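Local coordinates for probable mannosyltransferase KTR4 (Saccharomyces cerevisiae, PDB 5A07), which belongs to a fungal mannosyltransferase family of the GT-A glycosyltransferase clan and holds guanosine-5'-diphosphate and a manganese ion in its pocket, at residues T276-E281 with M338-E343; P284-V289 with S331-K336; T382-C387 with S410-Q415. One frame throughout, in Å; residues are numbered along the deposited sequence.

Interaction 1. Residues T276-E281 with M338-E343; sequences TMDFVE and MQYLEE
F279 and Y340 carry this contact between two helices, and they show how one residue can meet an aromatic ring in two ways at once. The CB of F279 stands over the middle of the Y340 ring, 3.8 Å from its centroid and 11° off the normal, a CH-pi contact made by the root of the side chain. Further out, the F279 ring turns an edge toward the same tyrosine in an offset edge-to-face pair, with the planes 60° apart. Its CD1 comes down beside Y340 CG at 3.6 Å. Both side chains leave their helices with CG anti to the backbone N, and each passes alongside the other, heading for the opposite helix. That overlap suits a helix pair in which the axes of the two short segments come within 10.5 Å of each other and run at 133°, about midway between perpendicular and antiparallel. In this GT-A-type glycosyltransferase the contact is plain helix-to-helix packing, joining helix 272-282 to helix 332-344, and helix 354-365 packs on both, through F365 against F279 and V357 against L341. Y340 extends far enough for its OH to lie 3.3 Å from the CB of D278, a contact with the aliphatic base of the aspartate and not with its carboxylate. On the other flank T276 and L341 touch more loosely, OG1 to CD2 at 4.4 Å; the threonine hydroxyl is engaged instead with L272 O and the hydroxyl of Y337, whose ring also meets that of F279.

Interaction 2. Residues P284-V289 with S331-K336; sequences PNYLNV and SEPYEK
Y286 lies against P333 at the start of helix 332-344, an example of a proline laid over the face of an aromatic ring. The first kind of interaction is CH-pi: P333 CA sits over one face of the tyrosine, 4.0 Å from the ring centroid and only 8° off the normal. Van der Waals packing widens this footprint, since P333 CB approaches Y286 CG at 3.8 Å and P333 CG lies 4.0 Å from Y286 CD1. The proline therefore spans the ring from its centre to the end nearest the backbone. Y286 reaches it from a short 3-10 turn, 284-286, with CG anti to its own carbonyl carbon (chi1 -68°).

A second apolar group meets the far end of the ring. K336, near one helical turn beyond P333, sets its CG 3.5 Å from Y286 OH, while its CB lies 4.0 Å from Y286 CE2; the bend at chi2 (-79°) lets CD and CE run on past the hydroxyl before the ammonium end leads away. E332 makes the polar approach. Its extended side chain stands roughly perpendicular to the tyrosine and brings OE2 to the ring edge, but the modelled separation from the hydroxyl is too short to be trusted, so the detail of that meeting is doubtful. Around this patch, H283 lies nearly parallel to the Y286 ring, and F365 of helix 354-365 touches both Y286 and P333.

This is structural packing that ties the loop after helix 272-282 to the first turn of helix 332-344 in a GT-A-type protein. Its chemistry implies a mainly apolar contact: proline carbons match the aromatic face, the lysine contributes methylenes, and the phenol end is turned to the more exposed E332 and K336.

Interaction 3. Residues T382-C387 with S410-Q415; sequences TPYTNC and SDLDNQ
The hydroxyl end of Y384 is pressed into the short 3-10 turn 410-415, where it meets carbon atoms from two residues. Q415 CB lies 3.4 Å from Y384 OH, and L412 CB follows at 3.6 Å, near the plane of the ring and at its edge. The tyrosine stands away from its strand with CG anti to the carbonyl carbon (chi1 -59°), and this brings its face under P383, whose CG rests over the ring centre. This is the tight part, built round the buried Y384.

Packing is slacker toward the partly exposed side, where P383 CG and L412 CD1 touch at 3.9 Å with the side chains at about a right angle. Q415 also turns away from the tyrosine after CG; its NE2 donates to N414 OD1 over 2.9 Å, arriving from well above the carbonyl plane, so the amide is held within its own turn.

P383, which follows a cis peptide bond, has its side chain about 9 Å from both GDP and the manganese ion. Strand 384-386 forms an outer strand of a three-stranded antiparallel sheet, with the Y384 ring stacked on F406 and edge-to-face with W318, beside strand 256-262, while N414 touches L69 of helix 65-80.

Followed from the N terminus, the chain reaches the first of these contacts at helix 272-282 and the turn after it, then returns along helix 332-344. Interaction 2 closes the inner loop, with 41 residues between its segments, and interaction 1 closes the wider one of 56 residues around it. The two share helix 332-344 and touch, F279 CZ meeting Y286 CD2 at 3.8 Å, so they form one continuous patch of packing. Interaction 3 comes later in series, closing a 22-residue segment without helix or strand. Its centre lies about 31 Å from that of interaction 1, and it joins the small antiparallel sheet to the approach to helix 418-425.

Interaction 1. Residues T276-E281 with M338-E343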
loop_
_atom_site.group_PDB
_atom_site.type_symbol
_atom_site.label_atom_id
_atom_site.label_comp_id
_atom_site.label_asym_id
_atom_site.label_seq_id
_atom_site.Cartn_x
_atom_site.Cartn_y
_atom_site.Cartn_z
ATOM N N THR B 276 -18.349 3.546 2.041
ATOM C CA THR B 276 -17.890 2.194 2.233
ATOM C C THR B 276 -18.746 1.511 3.306
ATOM O O THR B 276 -19.065 0.328 3.183
ATOM C CB THR B 276 -16.413 2.213 2.674
ATOM O OG1 THR B 276 -15.558 2.733 1.636
ATOM C CG2 THR B 276 -15.960 0.814 3.048
ATOM N N MET B 277 -19.186 2.268 4.327
ATOM C CA MET B 277 -20.131 1.678 5.322
ATOM C C MET B 277 -21.498 1.311 4.695
ATOM O O MET B 277 -22.046 0.239 5.013
ATOM C CB MET B 277 -20.318 2.626 6.500
ATOM C CG MET B 277 -19.081 2.691 7.383
ATOM S SD MET B 277 -18.597 1.130 8.086
ATOM C CE MET B 277 -17.368 0.499 6.920
ATOM N N ASP B 278 -21.991 2.144 3.775
ATOM C CA ASP B 278 -23.224 1.803 3.031
ATOM C C ASP B 278 -22.983 0.527 2.275
ATOM O O ASP B 278 -23.792 -0.375 2.326
ATOM C CB ASP B 278 -23.638 2.903 2.036
ATOM C CG ASP B 278 -24.165 4.164 2.713
ATOM O OD1 ASP B 278 -24.593 4.080 3.871
ATOM O OD2 ASP B 278 -24.090 5.250 2.112
ATOM N N PHE B 279 -21.829 0.381 1.604
ATOM C CA PHE B 279 -21.603 -0.866 0.886
ATOM C C PHE B 279 -21.576 -2.073 1.811
ATOM O O PHE B 279 -22.121 -3.132 1.494
ATOM C CB PHE B 279 -20.258 -0.779 0.097
ATOM C CG PHE B 279 -19.838 -2.053 -0.538
ATOM C CD1 PHE B 279 -20.313 -2.403 -1.792
ATOM C CD2 PHE B 279 -18.902 -2.845 0.044
ATOM C CE1 PHE B 279 -19.918 -3.606 -2.389
ATOM C CE2 PHE B 279 -18.494 -4.034 -0.538
ATOM C CZ PHE B 279 -18.973 -4.388 -1.778
ATOM N N VAL B 280 -20.911 -1.923 2.947
ATOM C CA VAL B 280 -20.802 -3.033 3.912
ATOM C C VAL B 280 -22.180 -3.424 4.506
ATOM O O VAL B 280 -22.436 -4.593 4.676
ATOM C CB VAL B 280 -19.807 -2.666 5.046
ATOM C CG1 VAL B 280 -19.983 -3.535 6.248
ATOM C CG2 VAL B 280 -18.369 -2.758 4.536
ATOM N N GLU B 281 -23.024 -2.437 4.830
ATOM C CA GLU B 281 -24.417 -2.732 5.280
ATOM C C GLU B 281 -25.134 -3.571 4.231
ATOM O O GLU B 281 -25.781 -4.511 4.589
ATOM C CB GLU B 281 -25.186 -1.434 5.654
ATOM C CG GLU B 281 -24.857 -0.945 7.078
ATOM C CD GLU B 281 -24.630 0.581 7.248
ATOM O OE1 GLU B 281 -25.215 1.404 6.466
ATOM O OE2 GLU B 281 -23.835 0.967 8.170
ATOM N N MET B 338 -15.062 -2.219 -5.700
ATOM C CA MET B 338 -14.558 -1.264 -6.722
ATOM C C MET B 338 -15.726 -0.703 -7.605
ATOM O O MET B 338 -15.810 0.506 -7.867
ATOM C CB MET B 338 -13.499 -1.942 -7.640
ATOM C CG MET B 338 -12.180 -2.318 -6.968
ATOM S SD MET B 338 -11.445 -0.948 -6.046
ATOM C CE MET B 338 -11.962 -1.378 -4.399
ATOM N N GLN B 339 -16.573 -1.589 -8.073
ATOM C CA GLN B 339 -17.798 -1.164 -8.805
ATOM C C GLN B 339 -18.666 -0.144 -8.060
ATOM O O GLN B 339 -19.041 0.925 -8.610
ATOM C CB GLN B 339 -18.639 -2.367 -9.212
ATOM C CG GLN B 339 -19.691 -1.997 -10.287
ATOM C CD GLN B 339 -19.216 -0.939 -11.366
ATOM O OE1 GLN B 339 -18.250 -1.171 -12.120
ATOM N NE2 GLN B 339 -19.889 0.244 -11.404
ATOM N N TYR B 340 -18.852 -0.384 -6.776
ATOM C CA TYR B 340 -19.591 0.534 -5.932
ATOM C C TYR B 340 -18.929 1.892 -5.873
ATOM O O TYR B 340 -19.573 2.970 -6.054
ATOM C CB TYR B 340 -19.734 -0.068 -4.507
ATOM C CG TYR B 340 -20.740 0.651 -3.629
ATOM C CD1 TYR B 340 -22.084 0.273 -3.597
ATOM C CD2 TYR B 340 -20.340 1.694 -2.824
ATOM C CE1 TYR B 340 -22.979 0.920 -2.772
ATOM C CE2 TYR B 340 -21.247 2.374 -2.020
ATOM C CZ TYR B 340 -22.565 1.972 -2.000
ATOM O OH TYR B 340 -23.457 2.626 -1.204
ATOM N N LEU B 341 -17.611 1.887 -5.664
ATOM C CA LEU B 341 -16.945 3.186 -5.630
ATOM C C LEU B 341 -16.988 3.886 -7.011
ATOM O O LEU B 341 -16.996 5.113 -7.073
ATOM C CB LEU B 341 -15.469 3.024 -5.163
ATOM C CG LEU B 341 -15.292 2.413 -3.752
ATOM C CD1 LEU B 341 -13.796 2.272 -3.416
ATOM C CD2 LEU B 341 -15.994 3.230 -2.691
ATOM N N GLU B 342 -16.876 3.113 -8.074
ATOM C CA GLU B 342 -16.932 3.663 -9.456
ATOM C C GLU B 342 -18.265 4.427 -9.623
ATOM O O GLU B 342 -18.251 5.589 -10.004
ATOM C CB GLU B 342 -16.811 2.535 -10.480
ATOM C CG GLU B 342 -16.962 2.947 -11.957
ATOM C CD GLU B 342 -15.847 3.862 -12.484
ATOM O OE1 GLU B 342 -14.922 4.277 -11.738
ATOM O OE2 GLU B 342 -15.849 4.171 -13.694
ATOM N N GLU B 343 -19.358 3.814 -9.174
ATOM C CA GLU B 343 -20.705 4.424 -9.229
ATOM C C GLU B 343 -20.836 5.676 -8.435
ATOM O O GLU B 343 -21.426 6.604 -8.890
ATOM C CB GLU B 343 -21.779 3.444 -8.803
ATOM C CG GLU B 343 -22.136 2.457 -9.903
ATOM C CD GLU B 343 -22.710 1.108 -9.425
ATOM O OE1 GLU B 343 -23.166 0.989 -8.251
ATOM O OE2 GLU B 343 -22.703 0.144 -10.247
#

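Interaction 2. Residues P284-V289 with S331-K336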
loop_
_atom_site.group_PDB
_atom_site.type_symbol
_atom_site.label_atom_id
_atom_site.label_comp_id
_atom_site.label_asym_id
_atom_site.label_seq_id
_atom_site.Cartn_x
_atom_site.Cartn_y
_atom_site.Cartn_z
ATOM N N PRO B 284 -22.905 -7.673 4.171
ATOM C CA PRO B 284 -22.233 -8.110 5.404
ATOM C C PRO B 284 -21.434 -9.361 5.296
ATOM O O PRO B 284 -20.458 -9.540 6.064
ATOM C CB PRO B 284 -23.377 -8.358 6.405
ATOM C CG PRO B 284 -24.628 -8.295 5.630
ATOM C CD PRO B 284 -24.374 -7.624 4.300
ATOM N N ASN B 285 -21.847 -10.252 4.400
ATOM C CA ASN B 285 -21.157 -11.502 4.180
ATOM C C ASN B 285 -19.690 -11.292 3.643
ATOM O O ASN B 285 -18.909 -12.184 3.716
ATOM C CB ASN B 285 -21.914 -12.333 3.157
ATOM C CG ASN B 285 -22.341 -11.494 1.910
ATOM O OD1 ASN B 285 -23.065 -10.459 2.013
ATOM N ND2 ASN B 285 -21.890 -11.925 0.725
ATOM N N TYR B 286 -19.376 -10.125 3.114
ATOM C CA TYR B 286 -17.998 -9.848 2.612
ATOM C C TYR B 286 -17.049 -9.527 3.761
ATOM O O TYR B 286 -15.851 -9.673 3.606
ATOM C CB TYR B 286 -18.014 -8.679 1.614
ATOM C CG TYR B 286 -18.704 -8.973 0.305
ATOM C CD1 TYR B 286 -18.920 -10.250 -0.136
ATOM C CD2 TYR B 286 -19.098 -7.938 -0.500
ATOM C CE1 TYR B 286 -19.535 -10.484 -1.392
ATOM C CE2 TYR B 286 -19.691 -8.162 -1.718
ATOM C CZ TYR B 286 -19.873 -9.438 -2.148
ATOM O OH TYR B 286 -20.498 -9.611 -3.329
ATOM N N LEU B 287 -17.591 -9.082 4.897
ATOM C CA LEU B 287 -16.782 -8.845 6.095
ATOM C C LEU B 287 -16.001 -10.086 6.561
ATOM O O LEU B 287 -16.544 -11.161 6.599
ATOM C CB LEU B 287 -17.633 -8.289 7.252
ATOM C CG LEU B 287 -18.190 -6.893 7.041
ATOM C CD1 LEU B 287 -19.217 -6.591 8.119
ATOM C CD2 LEU B 287 -17.079 -5.861 7.124
ATOM N N ASN B 288 -14.701 -9.954 6.873
ATOM C CA ASN B 288 -13.925 -11.009 7.532
ATOM C C ASN B 288 -13.948 -10.803 9.007
ATOM O O ASN B 288 -13.775 -9.665 9.479
ATOM C CB ASN B 288 -12.463 -11.037 7.052
ATOM C CG ASN B 288 -11.720 -12.237 7.546
ATOM O OD1 ASN B 288 -11.283 -12.303 8.674
ATOM N ND2 ASN B 288 -11.609 -13.206 6.714
ATOM N N VAL B 289 -14.177 -11.870 9.779
ATOM C CA VAL B 289 -14.381 -11.694 11.226
ATOM C C VAL B 289 -13.077 -11.315 11.916
ATOM O O VAL B 289 -13.106 -10.794 13.005
ATOM C CB VAL B 289 -15.021 -12.940 11.935
ATOM C CG1 VAL B 289 -16.384 -13.228 11.294
ATOM C CG2 VAL B 289 -14.144 -14.170 11.812
ATOM N N SER B 331 -11.058 -11.097 -6.432
ATOM C CA SER B 331 -12.112 -11.772 -5.673
ATOM C C SER B 331 -13.332 -10.935 -5.623
ATOM O O SER B 331 -13.319 -9.738 -5.860
ATOM C CB SER B 331 -11.633 -12.063 -4.219
ATOM O OG SER B 331 -11.619 -10.854 -3.397
ATOM N N GLU B 332 -14.472 -11.583 -5.340
ATOM C CA GLU B 332 -15.773 -10.919 -5.471
ATOM C C GLU B 332 -15.906 -9.731 -4.580
ATOM O O GLU B 332 -16.316 -8.660 -5.021
ATOM C CB GLU B 332 -16.919 -11.926 -5.219
ATOM C CG GLU B 332 -18.276 -11.226 -5.294
ATOM C CD GLU B 332 -19.432 -12.138 -4.850
ATOM O OE1 GLU B 332 -19.340 -13.354 -4.979
ATOM O OE2 GLU B 332 -20.417 -11.609 -4.297
ATOM N N PRO B 333 -15.469 -9.817 -3.305
ATOM C CA PRO B 333 -15.666 -8.649 -2.478
ATOM C C PRO B 333 -14.921 -7.402 -2.961
ATOM O O PRO B 333 -15.458 -6.271 -2.946
ATOM C CB PRO B 333 -15.145 -9.091 -1.112
ATOM C CG PRO B 333 -15.108 -10.557 -1.142
ATOM C CD PRO B 333 -14.930 -10.955 -2.558
ATOM N N TYR B 334 -13.676 -7.599 -3.399
ATOM C CA TYR B 334 -12.854 -6.453 -3.871
ATOM C C TYR B 334 -13.477 -5.882 -5.136
ATOM O O TYR B 334 -13.679 -4.673 -5.255
ATOM C CB TYR B 334 -11.399 -6.858 -4.152
ATOM C CG TYR B 334 -10.539 -5.644 -4.323
ATOM C CD1 TYR B 334 -9.954 -5.038 -3.225
ATOM C CD2 TYR B 334 -10.322 -5.065 -5.577
ATOM C CE1 TYR B 334 -9.161 -3.886 -3.361
ATOM C CE2 TYR B 334 -9.558 -3.929 -5.721
ATOM C CZ TYR B 334 -8.991 -3.316 -4.622
ATOM O OH TYR B 334 -8.220 -2.187 -4.753
ATOM N N GLU B 335 -13.779 -6.740 -6.090
ATOM C CA GLU B 335 -14.352 -6.248 -7.374
ATOM C C GLU B 335 -15.704 -5.548 -7.218
ATOM O O GLU B 335 -15.967 -4.490 -7.820
ATOM C CB GLU B 335 -14.479 -7.393 -8.339
ATOM C CG GLU B 335 -13.147 -8.071 -8.689
ATOM C CD GLU B 335 -12.355 -7.291 -9.726
ATOM O OE1 GLU B 335 -12.224 -6.039 -9.593
ATOM O OE2 GLU B 335 -11.874 -7.950 -10.689
ATOM N N LYS B 336 -16.546 -6.073 -6.320
ATOM C CA LYS B 336 -17.842 -5.430 -6.052
ATOM C C LYS B 336 -17.671 -4.109 -5.373
ATOM O O LYS B 336 -18.383 -3.090 -5.664
ATOM C CB LYS B 336 -18.687 -6.349 -5.188
ATOM C CG LYS B 336 -19.046 -7.638 -5.890
ATOM C CD LYS B 336 -20.197 -7.413 -6.867
ATOM C CE LYS B 336 -20.773 -8.789 -7.249
ATOM N NZ LYS B 336 -21.479 -8.706 -8.546
#

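Interaction 3. Residues T382-C387 with S410-Q415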
loop_
_atom_site.group_PDB
_atom_site.type_symbol
_atom_site.label_atom_id
_atom_site.label_comp_id
_atom_site.label_asym_id
_atom_site.label_seq_id
_atom_site.Cartn_x
_atom_site.Cartn_y
_atom_site.Cartn_z
ATOM N N THR B 382 10.024 9.652 -0.648
ATOM C CA THR B 382 9.862 10.924 0.086
ATOM C C THR B 382 8.433 11.123 0.647
ATOM O O THR B 382 7.504 10.850 -0.047
ATOM C CB THR B 382 10.237 12.203 -0.805
ATOM O OG1 THR B 382 10.059 13.359 0.035
ATOM C CG2 THR B 382 9.333 12.393 -2.012
ATOM N N PRO B 383 8.268 11.559 1.894
ATOM C CA PRO B 383 9.259 11.937 2.908
ATOM C C PRO B 383 9.510 10.885 4.009
ATOM O O PRO B 383 10.058 11.230 5.064
ATOM C CB PRO B 383 8.576 13.105 3.594
ATOM C CG PRO B 383 7.129 12.753 3.590
ATOM C CD PRO B 383 6.906 11.967 2.314
ATOM N N TYR B 384 9.209 9.617 3.765
ATOM C CA TYR B 384 9.221 8.630 4.865
ATOM C C TYR B 384 10.108 7.467 4.564
ATOM O O TYR B 384 10.273 7.037 3.397
ATOM C CB TYR B 384 7.788 8.166 5.124
ATOM C CG TYR B 384 6.787 9.254 5.516
ATOM C CD1 TYR B 384 6.947 9.989 6.654
ATOM C CD2 TYR B 384 5.698 9.534 4.725
ATOM C CE1 TYR B 384 6.086 11.003 6.957
ATOM C CE2 TYR B 384 4.767 10.503 5.042
ATOM C CZ TYR B 384 4.967 11.219 6.174
ATOM O OH TYR B 384 4.132 12.199 6.513
ATOM N N THR B 385 10.635 6.890 5.638
ATOM C CA THR B 385 11.579 5.796 5.535
ATOM C C THR B 385 11.270 4.711 6.561
ATOM O O THR B 385 11.011 5.022 7.726
ATOM C CB THR B 385 13.008 6.288 5.811
ATOM O OG1 THR B 385 13.376 7.263 4.823
ATOM C CG2 THR B 385 13.987 5.213 5.690
ATOM N N ASN B 386 11.295 3.441 6.114
ATOM C CA ASN B 386 11.369 2.296 6.991
ATOM C C ASN B 386 12.840 1.859 7.013
ATOM O O ASN B 386 13.343 1.354 6.000
ATOM C CB ASN B 386 10.502 1.149 6.445
ATOM C CG ASN B 386 10.608 -0.091 7.295
ATOM O OD1 ASN B 386 10.345 -0.055 8.530
ATOM N ND2 ASN B 386 10.963 -1.206 6.661
ATOM N N CYS B 387 13.509 2.024 8.148
ATOM C CA CYS B 387 14.941 1.748 8.261
ATOM C C CYS B 387 15.193 0.851 9.479
ATOM O O CYS B 387 15.212 1.366 10.608
ATOM C CB CYS B 387 15.723 3.048 8.397
ATOM S SG CYS B 387 17.520 2.701 8.325
ATOM N N SER B 410 9.970 16.337 12.140
ATOM C CA SER B 410 9.244 15.814 13.294
ATOM C C SER B 410 7.783 16.259 13.297
ATOM O O SER B 410 6.949 15.556 13.884
ATOM C CB SER B 410 9.936 16.212 14.606
ATOM O OG SER B 410 9.697 17.580 14.754
ATOM N N ASP B 411 7.414 17.346 12.618
ATOM C CA ASP B 411 6.018 17.689 12.472
ATOM C C ASP B 411 5.200 16.624 11.785
ATOM O O ASP B 411 4.006 16.577 11.939
ATOM C CB ASP B 411 5.785 18.961 11.688
ATOM C CG ASP B 411 6.127 20.239 12.508
ATOM O OD1 ASP B 411 6.603 20.132 13.662
ATOM O OD2 ASP B 411 5.940 21.365 11.974
ATOM N N LEU B 412 5.808 15.826 10.925
ATOM C CA LEU B 412 5.083 14.754 10.235
ATOM C C LEU B 412 5.043 13.468 11.079
ATOM O O LEU B 412 4.479 12.461 10.595
ATOM C CB LEU B 412 5.745 14.443 8.869
ATOM C CG LEU B 412 5.859 15.619 7.891
ATOM C CD1 LEU B 412 6.566 15.121 6.636
ATOM C CD2 LEU B 412 4.477 16.230 7.598
ATOM N N ASP B 413 5.620 13.449 12.288
ATOM C CA ASP B 413 5.564 12.205 13.123
ATOM C C ASP B 413 4.154 11.766 13.373
ATOM O O ASP B 413 3.875 10.541 13.424
ATOM C CB ASP B 413 6.283 12.335 14.463
ATOM C CG ASP B 413 7.809 12.311 14.311
ATOM O OD1 ASP B 413 8.304 11.631 13.385
ATOM O OD2 ASP B 413 8.474 12.915 15.176
ATOM N N ASN B 414 3.230 12.708 13.476
ATOM C CA ASN B 414 1.832 12.308 13.664
ATOM C C ASN B 414 1.096 11.747 12.442
ATOM O O ASN B 414 -0.076 11.365 12.552
ATOM C CB ASN B 414 1.011 13.452 14.289
ATOM C CG ASN B 414 0.743 14.575 13.339
ATOM O OD1 ASN B 414 1.332 14.718 12.265
ATOM N ND2 ASN B 414 -0.128 15.445 13.775
ATOM N N GLN B 415 1.766 11.676 11.293
ATOM C CA GLN B 415 1.254 10.969 10.147
ATOM C C GLN B 415 1.555 9.436 10.148
ATOM O O GLN B 415 1.052 8.738 9.342
ATOM C CB GLN B 415 1.790 11.648 8.852
ATOM C CG GLN B 415 1.429 13.133 8.731
ATOM C CD GLN B 415 -0.030 13.381 8.901
ATOM O OE1 GLN B 415 -0.824 12.924 8.135
ATOM N NE2 GLN B 415 -0.400 14.122 9.960
#